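Local atomic coordinates of heme-binding protein HutZ (Vibrio cholerae, PDB entry 3TGV), a protein that binds heme and very probably degrades it to biliverdin beta and delta, releasing iron and carbon monoxide. Residues 40-53 and 116-128. The protein carries 1 engineered substitution. Sequence-based numbering, arbitrary orientation.
Sequences EGYFVLISHIARHA and LSQLQDFMLFRLQ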
# COMPACT_ATOMS: atom_id res chain seq x y z
N GLU A 40 0.16 -7.35 -22.04
CA GLU A 40 -0.74 -6.21 -22.20
C GLU A 40 -0.73 -5.28 -20.99
O GLU A 40 -1.26 -4.17 -21.06
CB GLU A 40 -2.17 -6.70 -22.44
CG GLU A 40 -2.28 -7.90 -23.37
CD GLU A 40 -2.17 -7.50 -24.83
OE1 GLU A 40 -3.20 -7.10 -25.42
OE2 GLU A 40 -1.06 -7.58 -25.39
N GLY A 41 -0.17 -5.74 -19.88
CA GLY A 41 -0.05 -4.93 -18.67
C GLY A 41 -0.42 -5.69 -17.42
O GLY A 41 -0.49 -6.92 -17.41
N TYR A 42 -0.66 -4.96 -16.33
CA TYR A 42 -1.14 -5.57 -15.10
C TYR A 42 -2.66 -5.43 -15.01
O TYR A 42 -3.22 -4.42 -15.44
CB TYR A 42 -0.48 -4.92 -13.89
CG TYR A 42 1.02 -5.17 -13.77
CD1 TYR A 42 1.52 -6.07 -12.85
CD2 TYR A 42 1.92 -4.50 -14.58
CE1 TYR A 42 2.88 -6.30 -12.72
CE2 TYR A 42 3.29 -4.72 -14.47
CZ TYR A 42 3.76 -5.63 -13.54
OH TYR A 42 5.12 -5.85 -13.42
N PHE A 43 -3.33 -6.43 -14.46
CA PHE A 43 -4.78 -6.39 -14.40
C PHE A 43 -5.30 -6.65 -13.00
O PHE A 43 -4.86 -7.57 -12.32
CB PHE A 43 -5.39 -7.40 -15.38
CG PHE A 43 -5.09 -7.09 -16.81
CD1 PHE A 43 -6.03 -6.44 -17.61
CD2 PHE A 43 -3.86 -7.43 -17.37
CE1 PHE A 43 -5.74 -6.15 -18.94
CE2 PHE A 43 -3.58 -7.15 -18.68
CZ PHE A 43 -4.51 -6.51 -19.47
N VAL A 44 -6.25 -5.82 -12.58
CA VAL A 44 -6.95 -6.04 -11.32
C VAL A 44 -8.46 -6.07 -11.55
O VAL A 44 -8.97 -5.37 -12.42
CB VAL A 44 -6.63 -4.95 -10.29
CG1 VAL A 44 -5.14 -5.00 -9.93
CG2 VAL A 44 -7.03 -3.58 -10.83
N LEU A 45 -9.15 -6.89 -10.76
CA LEU A 45 -10.60 -7.05 -10.86
C LEU A 45 -11.22 -6.57 -9.55
O LEU A 45 -11.20 -7.28 -8.55
CB LEU A 45 -10.95 -8.52 -11.09
CG LEU A 45 -12.44 -8.87 -11.26
CD1 LEU A 45 -13.02 -8.13 -12.47
CD2 LEU A 45 -12.65 -10.36 -11.39
N ILE A 46 -11.78 -5.37 -9.58
CA ILE A 46 -12.15 -4.68 -8.35
C ILE A 46 -13.59 -4.13 -8.36
O ILE A 46 -14.22 -4.00 -9.42
CB ILE A 46 -11.17 -3.53 -8.04
CG1 ILE A 46 -11.16 -2.51 -9.18
CG2 ILE A 46 -9.78 -4.08 -7.80
CD1 ILE A 46 -10.36 -1.25 -8.89
N SER A 47 -14.09 -3.79 -7.18
CA SER A 47 -15.48 -3.41 -7.01
C SER A 47 -15.73 -1.91 -7.11
O SER A 47 -15.10 -1.12 -6.43
CB SER A 47 -15.99 -3.95 -5.67
OG SER A 47 -17.36 -3.62 -5.47
N HIS A 48 -16.69 -1.54 -7.97
CA HIS A 48 -17.11 -0.15 -8.11
C HIS A 48 -17.65 0.41 -6.80
O HIS A 48 -17.70 1.63 -6.61
CB HIS A 48 -18.17 -0.03 -9.21
CG HIS A 48 -18.56 1.39 -9.51
ND1 HIS A 48 -19.67 1.99 -8.96
CD2 HIS A 48 -17.97 2.32 -10.30
CE1 HIS A 48 -19.75 3.24 -9.40
NE2 HIS A 48 -18.73 3.46 -10.21
N ILE A 49 -18.05 -0.46 -5.89
CA ILE A 49 -18.45 0.01 -4.57
C ILE A 49 -17.28 0.65 -3.80
O ILE A 49 -17.47 1.58 -3.02
CB ILE A 49 -19.12 -1.09 -3.76
CG1 ILE A 49 -20.40 -1.54 -4.46
CG2 ILE A 49 -19.44 -0.58 -2.35
CD1 ILE A 49 -21.05 -2.75 -3.84
N ALA A 50 -16.07 0.17 -4.03
CA ALA A 50 -14.90 0.69 -3.32
C ALA A 50 -14.33 1.93 -4.02
O ALA A 50 -14.50 2.11 -5.22
CB ALA A 50 -13.85 -0.40 -3.19
N ARG A 51 -13.64 2.78 -3.27
CA ARG A 51 -13.10 4.01 -3.81
C ARG A 51 -12.10 3.82 -4.93
O ARG A 51 -12.08 4.61 -5.88
CB ARG A 51 -12.42 4.83 -2.73
CG ARG A 51 -13.37 5.42 -1.76
CD ARG A 51 -12.71 6.46 -0.89
NE ARG A 51 -13.59 6.77 0.22
CZ ARG A 51 -13.19 7.33 1.36
NH1 ARG A 51 -11.92 7.66 1.54
NH2 ARG A 51 -14.08 7.56 2.31
N HIS A 52 -11.24 2.81 -4.83
CA HIS A 52 -10.16 2.72 -5.82
C HIS A 52 -10.70 2.51 -7.24
O HIS A 52 -10.12 3.00 -8.21
CB HIS A 52 -9.11 1.65 -5.44
CG HIS A 52 -9.69 0.29 -5.21
ND1 HIS A 52 -8.92 -0.80 -4.86
CD2 HIS A 52 -10.96 -0.17 -5.28
CE1 HIS A 52 -9.69 -1.86 -4.71
NE2 HIS A 52 -10.94 -1.50 -4.97
N ALA A 53 -11.81 1.80 -7.35
CA ALA A 53 -12.44 1.57 -8.65
C ALA A 53 -13.11 2.84 -9.18
O ALA A 53 -13.02 3.15 -10.37
CB ALA A 53 -13.45 0.44 -8.55
N LEU A 116 -16.95 -13.59 -8.87
CA LEU A 116 -16.57 -12.20 -9.03
C LEU A 116 -16.77 -11.70 -10.46
O LEU A 116 -17.28 -10.60 -10.68
CB LEU A 116 -15.12 -11.98 -8.59
CG LEU A 116 -14.87 -12.27 -7.11
CD1 LEU A 116 -13.49 -11.79 -6.70
CD2 LEU A 116 -15.94 -11.60 -6.27
N SER A 117 -16.38 -12.52 -11.43
CA SER A 117 -16.46 -12.11 -12.82
C SER A 117 -17.91 -12.05 -13.33
O SER A 117 -18.14 -11.66 -14.48
CB SER A 117 -15.65 -13.06 -13.70
OG SER A 117 -16.31 -14.31 -13.84
N GLN A 118 -18.86 -12.43 -12.49
CA GLN A 118 -20.27 -12.39 -12.85
C GLN A 118 -20.92 -11.09 -12.38
O GLN A 118 -21.92 -10.65 -12.94
CB GLN A 118 -21.04 -13.56 -12.23
CG GLN A 118 -20.35 -14.89 -12.32
CD GLN A 118 -20.07 -15.31 -13.75
OE1 GLN A 118 -19.37 -16.29 -14.00
NE2 GLN A 118 -20.61 -14.55 -14.71
N LEU A 119 -20.34 -10.50 -11.34
CA LEU A 119 -20.94 -9.35 -10.68
C LEU A 119 -20.74 -8.07 -11.46
O LEU A 119 -19.65 -7.81 -11.98
CB LEU A 119 -20.36 -9.20 -9.28
CG LEU A 119 -20.41 -10.47 -8.44
CD1 LEU A 119 -19.81 -10.20 -7.07
CD2 LEU A 119 -21.85 -10.97 -8.31
N GLN A 120 -21.79 -7.24 -11.53
CA GLN A 120 -21.74 -6.03 -12.34
C GLN A 120 -20.86 -4.94 -11.73
O GLN A 120 -20.24 -4.18 -12.48
CB GLN A 120 -23.15 -5.50 -12.66
CG GLN A 120 -23.78 -4.62 -11.58
CD GLN A 120 -24.70 -3.56 -12.18
OE1 GLN A 120 -24.35 -2.90 -13.17
NE2 GLN A 120 -25.88 -3.40 -11.60
N ASP A 121 -20.79 -4.84 -10.41
CA ASP A 121 -19.89 -3.84 -9.84
C ASP A 121 -18.41 -4.22 -9.92
O ASP A 121 -17.55 -3.39 -9.65
CB ASP A 121 -20.29 -3.36 -8.43
CG ASP A 121 -20.75 -4.47 -7.53
OD1 ASP A 121 -19.95 -5.37 -7.22
OD2 ASP A 121 -21.92 -4.42 -7.11
N PHE A 122 -18.11 -5.45 -10.33
CA PHE A 122 -16.70 -5.81 -10.50
C PHE A 122 -16.19 -5.47 -11.88
O PHE A 122 -16.64 -6.02 -12.88
CB PHE A 122 -16.42 -7.26 -10.14
CG PHE A 122 -16.12 -7.45 -8.69
CD1 PHE A 122 -17.15 -7.64 -7.78
CD2 PHE A 122 -14.82 -7.41 -8.22
CE1 PHE A 122 -16.88 -7.81 -6.43
CE2 PHE A 122 -14.54 -7.57 -6.88
CZ PHE A 122 -15.57 -7.77 -5.98
N MET A 123 -15.25 -4.53 -11.91
CA MET A 123 -14.71 -3.99 -13.14
C MET A 123 -13.28 -4.49 -13.32
O MET A 123 -12.56 -4.68 -12.34
CB MET A 123 -14.70 -2.47 -13.07
CG MET A 123 -16.02 -1.87 -12.64
SD MET A 123 -15.87 -0.10 -12.34
CE MET A 123 -17.24 0.49 -13.35
N LEU A 124 -12.87 -4.68 -14.57
CA LEU A 124 -11.51 -5.11 -14.86
C LEU A 124 -10.69 -3.95 -15.40
O LEU A 124 -11.02 -3.38 -16.44
CB LEU A 124 -11.53 -6.26 -15.87
CG LEU A 124 -10.19 -6.79 -16.39
CD1 LEU A 124 -9.36 -7.40 -15.26
CD2 LEU A 124 -10.45 -7.82 -17.48
N PHE A 125 -9.63 -3.58 -14.69
CA PHE A 125 -8.78 -2.48 -15.13
C PHE A 125 -7.44 -2.98 -15.63
O PHE A 125 -6.79 -3.78 -14.97
CB PHE A 125 -8.55 -1.46 -14.01
CG PHE A 125 -9.77 -0.62 -13.67
CD1 PHE A 125 -9.95 0.62 -14.25
CD2 PHE A 125 -10.71 -1.09 -12.78
CE1 PHE A 125 -11.06 1.39 -13.95
CE2 PHE A 125 -11.82 -0.33 -12.48
CZ PHE A 125 -11.99 0.91 -13.06
N ARG A 126 -7.03 -2.50 -16.81
CA ARG A 126 -5.67 -2.70 -17.28
C ARG A 126 -4.77 -1.57 -16.80
O ARG A 126 -5.11 -0.39 -16.94
CB ARG A 126 -5.62 -2.76 -18.81
CG ARG A 126 -4.26 -2.37 -19.35
CD ARG A 126 -3.90 -3.06 -20.66
NE ARG A 126 -4.59 -2.48 -21.80
CZ ARG A 126 -4.07 -2.44 -23.03
NH1 ARG A 126 -2.86 -2.93 -23.26
NH2 ARG A 126 -4.76 -1.89 -24.02
N LEU A 127 -3.62 -1.91 -16.24
CA LEU A 127 -2.69 -0.90 -15.75
C LEU A 127 -1.38 -1.01 -16.49
O LEU A 127 -0.73 -2.06 -16.47
CB LEU A 127 -2.45 -1.08 -14.26
CG LEU A 127 -3.69 -1.40 -13.43
CD1 LEU A 127 -3.27 -1.66 -12.01
CD2 LEU A 127 -4.68 -0.26 -13.51
N GLN A 128 -0.97 0.09 -17.13
CA GLN A 128 0.22 0.11 -17.98
C GLN A 128 1.25 1.11 -17.47
O GLN A 128 0.97 2.31 -17.39
CB GLN A 128 -0.16 0.46 -19.42
CG GLN A 128 -1.30 -0.38 -19.95
CD GLN A 128 -1.57 -0.14 -21.42
OE1 GLN A 128 -2.47 0.62 -21.78
NE2 GLN A 128 -0.78 -0.79 -22.27
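The F122 ring takes S47 CB over one face, 4.0 Å from the ring centroid in a CH-pi contact, and L116 CD2 over the opposite face, while the L45 carbonyl lies at its edge. The L45 and F122 side chains cross at about a right angle, with L45 CG 4.1 Å from F122 CD2. L45 CG is anti to the backbone N (chi1 -178°), which carries CD1 over the M123 carbonyl and CD2 to L116 CB. On the same side of the sheet, the aliphatic part of R126 runs along the F43 ring, R126 CB 3.4 Å from F43 CE1. The guanidinium, 4° from coplanar with the ring, lies past it, with Q128 OE1 over one face. Helix 96-109 covers F43, L45 and L124 here.

On the other side, CG1 and CD1 of I46 touch the CD2-CE2 side of the F125 ring, I46 CG1 coming within 3.9 Å of F125 CD2, and A53 O approaches F125 CZ. M123 SD lies at the edge of the H48 imidazole; the bend at chi3 (128°) turns only CE to 3.6 Å from H48 CD2. H48 NE2 makes a weak hydrogen bond to E57.

Strands 41-47 and 122-128 are antiparallel neighbours in the sheet of this pyridoxamine 5'-phosphate oxidase-like split barrel. Reciprocal bonds join Y42 with L127, V44 with F125 and I46 with M123, and H48 N reaches D121 O (2.6 Å). These residues thus satisfy each other's backbone, whereas F43 bonds outward to V36, L124 to V91 and R126 to S89, tying the pair into strands 28-38 and 81-91.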